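Local coordinates for protein putative phophotriesterase (Proteus mirabilis, PDB 3RHG) that probably hydrolyses ester bonds as a zinc-dependent member of the phosphotriesterase family in the amidohydrolase superfamily, at residues A[18-23]-A[336-341]; A[24-29]-A[307-312]; A[70-75]-A[299-304]. All coordinates share one frame; numbering follows the deposited sequence.

Contact 1: A[18-23]-A[336-341]; sequences GLTLPH and DNPANL. With ZN (zinc ion), chain B.
Pro22 and Pro338 mark the closest backbone approach, with their CA atoms 6.3 Å apart where the first barrel strand, 19-24, passes the first turn of helix 336-343. The fold is the (beta/alpha)8 barrel of the metallo-dependent hydrolases. No hydrogen bond joins the two segments, so apolar side chains carry the contact. The Pro338 ring lies against Thr20, and the two side chains run past each other in opposite directions. Pro338 CG is 3.8 Å from Thr20 CB, and Pro338 CB is 4.0 Å from the methyl Thr20 CG2. Thr20 turns the methyl to the proline because CG2 stands anti to the backbone N, with OG1 beside it (chi1 -64°). The hydroxyl is held within its own segment, where OG1 donates to Gly18 O from above the carbonyl plane. Pro22 CB adds a looser touch at 4.4 Å from Pro338 CB. Strands 249-252 and 289-291 line this buried place, with Trp249, Glu251 and Val290 packing around it. At Pro22 and His23 the chain turns a corner, and His23 reaches the zinc shared with His25, Glu166 and Asp294. Asn197 OD1 accepts a hydrogen bond from His23 ND1, while His23 NE2 binds the zinc at 2.1 Å.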
# COMPACT_ATOMS: atom_id res chain seq x y z
N GLY A 18 -11.86 27.48 -3.09
CA GLY A 18 -12.49 26.22 -2.69
C GLY A 18 -11.49 25.10 -2.40
O GLY A 18 -10.35 25.35 -2.02
N LEU A 19 -11.96 23.86 -2.53
CA LEU A 19 -11.13 22.69 -2.28
C LEU A 19 -9.97 22.70 -3.26
O LEU A 19 -10.17 22.70 -4.49
CB LEU A 19 -11.96 21.42 -2.44
CG LEU A 19 -11.30 20.05 -2.29
CD1 LEU A 19 -10.64 19.91 -0.92
CD2 LEU A 19 -12.34 18.94 -2.53
N THR A 20 -8.75 22.70 -2.71
CA THR A 20 -7.54 22.96 -3.49
C THR A 20 -6.49 21.90 -3.19
O THR A 20 -6.26 21.54 -2.03
CB THR A 20 -6.96 24.33 -3.10
OG1 THR A 20 -7.89 25.36 -3.47
CG2 THR A 20 -5.65 24.62 -3.87
N LEU A 21 -5.81 21.44 -4.24
CA LEU A 21 -4.66 20.53 -4.11
C LEU A 21 -3.42 21.31 -4.53
O LEU A 21 -3.27 21.66 -5.71
CB LEU A 21 -4.84 19.31 -5.01
CG LEU A 21 -5.99 18.37 -4.65
CD1 LEU A 21 -6.16 17.29 -5.76
CD2 LEU A 21 -5.72 17.74 -3.29
N PRO A 22 -2.53 21.59 -3.58
CA PRO A 22 -1.40 22.50 -3.82
C PRO A 22 -0.16 21.89 -4.46
O PRO A 22 0.79 22.63 -4.78
CB PRO A 22 -1.06 23.03 -2.41
CG PRO A 22 -1.42 21.86 -1.52
CD PRO A 22 -2.67 21.24 -2.15
N HIS A 23 -0.11 20.57 -4.60
CA HIS A 23 1.10 19.99 -5.21
C HIS A 23 0.77 18.71 -5.98
O HIS A 23 0.67 17.63 -5.39
CB HIS A 23 2.20 19.69 -4.17
CG HIS A 23 3.49 19.21 -4.78
ND1 HIS A 23 4.67 19.93 -4.73
CD2 HIS A 23 3.78 18.08 -5.47
CE1 HIS A 23 5.63 19.26 -5.35
NE2 HIS A 23 5.12 18.13 -5.82
N ASP A 336 -9.07 26.62 3.49
CA ASP A 336 -8.41 27.81 4.02
C ASP A 336 -6.88 27.74 3.94
O ASP A 336 -6.22 28.72 3.59
CB ASP A 336 -8.78 28.06 5.48
CG ASP A 336 -10.28 28.12 5.70
OD1 ASP A 336 -10.73 29.02 6.44
OD2 ASP A 336 -10.99 27.24 5.16
N ASN A 337 -6.31 26.59 4.31
CA ASN A 337 -4.86 26.49 4.41
C ASN A 337 -4.16 26.68 3.05
O ASN A 337 -3.30 27.56 2.92
CB ASN A 337 -4.45 25.17 5.07
CG ASN A 337 -4.64 25.19 6.59
OD1 ASN A 337 -5.36 26.05 7.14
ND2 ASN A 337 -4.03 24.22 7.27
N PRO A 338 -4.53 25.87 2.03
CA PRO A 338 -3.83 26.08 0.75
C PRO A 338 -4.16 27.44 0.14
O PRO A 338 -3.33 28.01 -0.53
CB PRO A 338 -4.32 24.91 -0.13
CG PRO A 338 -5.63 24.47 0.51
CD PRO A 338 -5.36 24.65 2.00
N ALA A 339 -5.35 27.98 0.40
CA ALA A 339 -5.64 29.31 -0.10
C ALA A 339 -4.70 30.34 0.53
O ALA A 339 -4.25 31.27 -0.14
CB ALA A 339 -7.09 29.70 0.16
N ASN A 340 -4.43 30.20 1.83
CA ASN A 340 -3.51 31.12 2.46
C ASN A 340 -2.10 30.97 1.94
O ASN A 340 -1.44 31.96 1.61
CB ASN A 340 -3.57 30.99 4.00
CG ASN A 340 -4.80 31.64 4.58
OD1 ASN A 340 -5.25 32.69 4.10
ND2 ASN A 340 -5.33 31.04 5.64
N LEU A 341 -1.62 29.74 1.87
CA LEU A 341 -0.27 29.52 1.36
C LEU A 341 -0.15 30.11 -0.03
O LEU A 341 0.79 30.87 -0.32
CB LEU A 341 -0.01 28.01 1.30
CG LEU A 341 1.19 27.56 0.44
CD1 LEU A 341 2.48 28.18 0.98
CD2 LEU A 341 1.26 26.03 0.44
ZN ZN B . 5.97 17.01 -7.31

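Contact 2: A[24-29]-A[307-312]; sequences EHLFND and NGWGFV. With ZN (zinc ion), chain B.
Glu24 starts the contact with its carboxylate beside the indole of Trp309. Its chain is bent at chi2 (-66°), which brings OE1 to the ring edge, in the plane of the indole. Trp309 NE1 donates to Glu24 OE1 at 2.8 Å, but the bond is weak, with an angle of 135° at the hydrogen. The carboxylate stands nearly upright to the ring, their planes 86° apart. The other oxygen, OE2, is taken by the Ser292 hydroxyl and the His293 backbone N, so both ends of the group are held in this buried place. His25 follows. His25 O sits at the indole edge too, 3.6 Å from Trp309 CZ2, while its CB points away from the tryptophan. His25 NE2 binds zinc at 2.0 Å, and ND1 is hydrogen-bonded to Thr96 OG1. Leu26 comes next and crosses the indole at a slant, with Leu26 CG 4.1 Å from Trp309 CH2. Ile92, Leu81 and Glu80 also pack on the tryptophan. Trp309 thus meets the backbone of a zinc ligand, His25, and the side chains of its two neighbours. His23 and His25, separated by Glu24 alone at the end of the first barrel strand, form the HxH metal-binding motif of the amidohydrolase superfamily.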
# COMPACT_ATOMS: atom_id res chain seq x y z
N GLU A 24 0.61 18.85 -7.30
CA GLU A 24 0.27 17.71 -8.17
C GLU A 24 1.05 17.88 -9.46
O GLU A 24 1.63 18.93 -9.69
CB GLU A 24 -1.25 17.71 -8.47
CG GLU A 24 -2.12 17.70 -7.23
CD GLU A 24 -1.98 16.42 -6.44
OE1 GLU A 24 -1.49 15.39 -6.98
OE2 GLU A 24 -2.37 16.45 -5.26
N HIS A 25 1.05 16.84 -10.29
CA HIS A 25 1.54 17.00 -11.66
C HIS A 25 0.49 16.52 -12.62
O HIS A 25 0.14 15.36 -12.61
CB HIS A 25 2.88 16.28 -11.87
CG HIS A 25 3.92 16.72 -10.89
ND1 HIS A 25 4.73 17.81 -11.12
CD2 HIS A 25 4.19 16.30 -9.63
CE1 HIS A 25 5.50 18.01 -10.07
NE2 HIS A 25 5.21 17.11 -9.15
N LEU A 26 -0.07 17.45 -13.39
CA LEU A 26 -1.02 17.08 -14.44
C LEU A 26 -0.29 16.57 -15.68
O LEU A 26 -0.64 15.52 -16.21
CB LEU A 26 -1.95 18.24 -14.82
CG LEU A 26 -3.10 18.46 -13.82
CD1 LEU A 26 -2.54 18.77 -12.43
CD2 LEU A 26 -4.07 19.55 -14.31
N PHE A 27 0.70 17.35 -16.13
CA PHE A 27 1.50 17.02 -17.31
C PHE A 27 2.98 17.10 -16.94
O PHE A 27 3.49 18.16 -16.55
CB PHE A 27 1.16 17.94 -18.48
CG PHE A 27 -0.30 17.90 -18.86
CD1 PHE A 27 -0.79 16.83 -19.61
CD2 PHE A 27 -1.18 18.90 -18.46
CE1 PHE A 27 -2.13 16.75 -19.95
CE2 PHE A 27 -2.52 18.83 -18.79
CZ PHE A 27 -3.01 17.75 -19.53
N ASN A 28 3.63 15.95 -17.03
CA ASN A 28 5.05 15.84 -16.78
C ASN A 28 5.57 14.68 -17.61
O ASN A 28 4.80 13.84 -18.06
CB ASN A 28 5.36 15.69 -15.28
CG ASN A 28 4.87 14.35 -14.70
OD1 ASN A 28 3.78 13.87 -15.02
ND2 ASN A 28 5.69 13.75 -13.84
N ASP A 29 6.88 14.65 -17.83
CA ASP A 29 7.45 13.65 -18.72
C ASP A 29 8.80 13.36 -18.12
O ASP A 29 9.64 14.26 -18.01
CB ASP A 29 7.59 14.25 -20.13
CG ASP A 29 8.07 13.23 -21.17
OD1 ASP A 29 8.48 12.11 -20.78
OD2 ASP A 29 8.05 13.55 -22.37
N ASN A 307 -4.46 5.89 -6.27
CA ASN A 307 -5.40 6.62 -5.45
C ASN A 307 -6.00 7.88 -6.07
O ASN A 307 -6.96 8.43 -5.54
CB ASN A 307 -4.84 6.88 -4.05
CG ASN A 307 -4.69 5.58 -3.27
OD1 ASN A 307 -5.61 4.75 -3.26
ND2 ASN A 307 -3.52 5.37 -2.66
N GLY A 308 -5.46 8.31 -7.22
CA GLY A 308 -6.02 9.43 -7.96
C GLY A 308 -5.99 10.75 -7.19
O GLY A 308 -5.13 10.94 -6.30
N TRP A 309 -6.90 11.66 -7.54
CA TRP A 309 -6.91 13.02 -7.00
C TRP A 309 -8.04 13.25 -6.00
O TRP A 309 -8.17 14.35 -5.46
CB TRP A 309 -6.97 14.07 -8.11
CG TRP A 309 -5.61 14.35 -8.73
CD1 TRP A 309 -4.45 14.62 -8.05
CD2 TRP A 309 -5.28 14.42 -10.13
NE1 TRP A 309 -3.43 14.87 -8.94
CE2 TRP A 309 -3.91 14.73 -10.22
CE3 TRP A 309 -6.01 14.22 -11.31
CZ2 TRP A 309 -3.24 14.84 -11.45
CZ3 TRP A 309 -5.36 14.37 -12.53
CH2 TRP A 309 -3.98 14.65 -12.59
N GLY A 310 -8.84 12.21 -5.74
CA GLY A 310 -9.93 12.35 -4.78
C GLY A 310 -9.56 11.84 -3.39
O GLY A 310 -10.33 11.99 -2.44
N PHE A 311 -8.39 11.24 -3.26
CA PHE A 311 -8.05 10.51 -2.05
C PHE A 311 -7.88 11.39 -0.80
O PHE A 311 -8.41 11.09 0.28
CB PHE A 311 -6.79 9.67 -2.29
CG PHE A 311 -6.47 8.76 -1.14
CD1 PHE A 311 -7.06 7.50 -1.05
CD2 PHE A 311 -5.60 9.16 -0.14
CE1 PHE A 311 -6.79 6.65 0.03
CE2 PHE A 311 -5.31 8.33 0.94
CZ PHE A 311 -5.91 7.07 1.02
N VAL A 312 -7.13 12.47 -0.93
CA VAL A 312 -6.93 13.39 0.21
C VAL A 312 -8.26 13.93 0.75
O VAL A 312 -8.56 13.75 1.94
CB VAL A 312 -5.90 14.51 -0.12
CG1 VAL A 312 -6.02 15.69 0.85
CG2 VAL A 312 -4.49 13.94 -0.08
ZN ZN B . 5.97 17.01 -7.31

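Contact 3: A[70-75]-A[299-304]; sequences DKKPIE and QMWAKN
Two torsions shape Lys72 for its meeting with Trp301: chi1 at -49° and chi2 at -60° fold the chain over, and Lys72 CD lies 3.7 Å from Trp301 CZ2. Lys72 CB lies at the edge of the same ring, in its plane, 4.0 Å from Trp301 CZ2. The lysine therefore touches the tryptophan with its aliphatic part. Its end leads away, and Lys72 NZ donates to Asp70 O at 2.8 Å, tilted 25° from the carbonyl plane. Asn28 O takes a second hydrogen bond from NZ, so two backbone carbonyls grip the buried ammonium group. Residues 70-75 run from the loop after the first barrel strand into helix 74-86. Residues 299-304 lie in the loop after the last strand, 289-291, on the side of the (beta/alpha)8 barrel that carries the metal site. Pro73, at the N-cap position of helix 74-86, meets the indole at its edge, with Pro73 CD 4.1 Å from Trp301 CH2. Asp76 and Glu80 of that helix also lie against the tryptophan, and the Glu80 carboxylate accepts hydrogen bonds from the backbone N of Ala302 and of Lys303. The side chain of Lys303 packs on Asp53 of the second subunit.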
# COMPACT_ATOMS: atom_id res chain seq x y z
N ASP A 70 6.16 8.43 -19.17
CA ASP A 70 5.96 9.14 -20.43
C ASP A 70 4.96 10.27 -20.25
O ASP A 70 4.34 10.39 -19.18
CB ASP A 70 5.48 8.15 -21.50
CG ASP A 70 5.77 8.60 -22.93
OD1 ASP A 70 6.31 9.70 -23.17
OD2 ASP A 70 5.44 7.80 -23.83
N LYS A 71 4.80 11.09 -21.29
CA LYS A 71 3.82 12.18 -21.27
C LYS A 71 2.40 11.69 -20.95
O LYS A 71 2.04 10.52 -21.22
CB LYS A 71 3.85 12.99 -22.57
CG LYS A 71 3.80 12.17 -23.82
CD LYS A 71 4.19 12.98 -25.07
CE LYS A 71 3.12 13.97 -25.47
NZ LYS A 71 3.33 14.44 -26.89
N LYS A 72 1.61 12.57 -20.34
CA LYS A 72 0.28 12.22 -19.85
C LYS A 72 -0.77 12.70 -20.85
O LYS A 72 -0.91 13.90 -21.08
CB LYS A 72 0.05 12.86 -18.47
CG LYS A 72 1.21 12.63 -17.46
CD LYS A 72 1.42 11.13 -17.22
CE LYS A 72 2.56 10.85 -16.22
NZ LYS A 72 3.85 11.43 -16.68
N PRO A 73 -1.51 11.77 -21.48
CA PRO A 73 -2.55 12.20 -22.44
C PRO A 73 -3.65 13.03 -21.77
O PRO A 73 -4.11 12.69 -20.67
CB PRO A 73 -3.13 10.87 -22.95
CG PRO A 73 -2.04 9.86 -22.70
CD PRO A 73 -1.39 10.30 -21.42
N ILE A 74 -4.07 14.11 -22.43
CA ILE A 74 -5.09 14.97 -21.86
C ILE A 74 -6.40 14.23 -21.49
O ILE A 74 -7.01 14.54 -20.48
CB ILE A 74 -5.38 16.23 -22.73
CG1 ILE A 74 -6.27 17.21 -21.95
CG2 ILE A 74 -6.03 15.81 -24.06
CD1 ILE A 74 -6.31 18.60 -22.53
N GLU A 75 -6.82 13.25 -22.31
CA GLU A 75 -8.03 12.47 -22.03
C GLU A 75 -7.92 11.78 -20.66
O GLU A 75 -8.89 11.72 -19.89
CB GLU A 75 -8.25 11.40 -23.11
CG GLU A 75 -7.76 11.77 -24.51
CD GLU A 75 -6.33 11.28 -24.79
OE1 GLU A 75 -5.44 12.13 -24.97
OE2 GLU A 75 -6.10 10.04 -24.84
N GLN A 299 0.85 5.21 -12.76
CA GLN A 299 0.36 4.20 -11.83
C GLN A 299 -0.44 4.82 -10.68
O GLN A 299 -1.19 4.13 -9.99
CB GLN A 299 1.51 3.38 -11.24
CG GLN A 299 2.28 4.13 -10.18
CD GLN A 299 3.53 3.37 -9.78
OE1 GLN A 299 4.56 3.45 -10.45
NE2 GLN A 299 3.44 2.60 -8.70
N MET A 300 -0.30 6.13 -10.48
CA MET A 300 -1.03 6.78 -9.40
C MET A 300 -2.48 7.12 -9.75
O MET A 300 -3.29 7.42 -8.86
CB MET A 300 -0.29 8.02 -8.91
CG MET A 300 1.10 7.69 -8.40
SD MET A 300 2.06 9.11 -7.89
CE MET A 300 1.09 9.72 -6.48
N TRP A 301 -2.80 7.09 -11.04
CA TRP A 301 -4.17 7.37 -11.45
C TRP A 301 -5.13 6.31 -10.90
O TRP A 301 -4.80 5.12 -10.89
CB TRP A 301 -4.25 7.34 -12.97
CG TRP A 301 -3.57 8.48 -13.64
CD1 TRP A 301 -3.25 9.70 -13.10
CD2 TRP A 301 -3.19 8.54 -15.02
NE1 TRP A 301 -2.67 10.50 -14.06
CE2 TRP A 301 -2.61 9.80 -15.24
CE3 TRP A 301 -3.24 7.62 -16.07
CZ2 TRP A 301 -2.11 10.18 -16.49
CZ3 TRP A 301 -2.76 8.00 -17.31
CH2 TRP A 301 -2.20 9.27 -17.51
N ALA A 302 -6.31 6.74 -10.44
CA ALA A 302 -7.33 5.80 -9.95
C ALA A 302 -7.76 4.76 -10.99
O ALA A 302 -8.03 3.60 -10.64
CB ALA A 302 -8.54 6.55 -9.40
N LYS A 303 -7.82 5.16 -12.26
CA LYS A 303 -8.20 4.23 -13.33
C LYS A 303 -7.22 3.05 -13.44
O LYS A 303 -7.53 1.99 -14.00
CB LYS A 303 -8.32 4.98 -14.68
CG LYS A 303 -7.00 5.55 -15.19
CD LYS A 303 -7.21 6.69 -16.19
CE LYS A 303 -7.30 6.17 -17.61
NZ LYS A 303 -8.33 5.11 -17.73
N ASN A 304 -6.02 3.26 -12.92
CA ASN A 304 -5.01 2.20 -12.90
C ASN A 304 -4.90 1.48 -11.57
O ASN A 304 -4.02 0.64 -11.39
CB ASN A 304 -3.65 2.73 -13.36
CG ASN A 304 -3.64 3.09 -14.84
OD1 ASN A 304 -4.28 2.42 -15.65
ND2 ASN A 304 -2.96 4.18 -15.19

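Contacts 1 and 2 share the first barrel strand and its zinc ion, each bringing one histidine ligand. Contact 1 is apolar packing of the strand on the last helix, 336-343. Contact 2, just past it, mixes a weak polar bond with packing on an indole. They touch where Leu21 CD1 meets Trp309 O. The touching residues of both are all buried, while contact 3 has the partly exposed Pro73 at its side. The centre of contact 3 is about 18 Å from the centre of the chain, against 12 and 10 Å for contacts 1 and 2. Like contact 2 it rests on a tryptophan, but meets it with lysine methylenes and a proline. A probable hydrogen bond from Gly308 N to Met300 O joins contacts 2 and 3. Both also reach the second subunit; contact 1 does not.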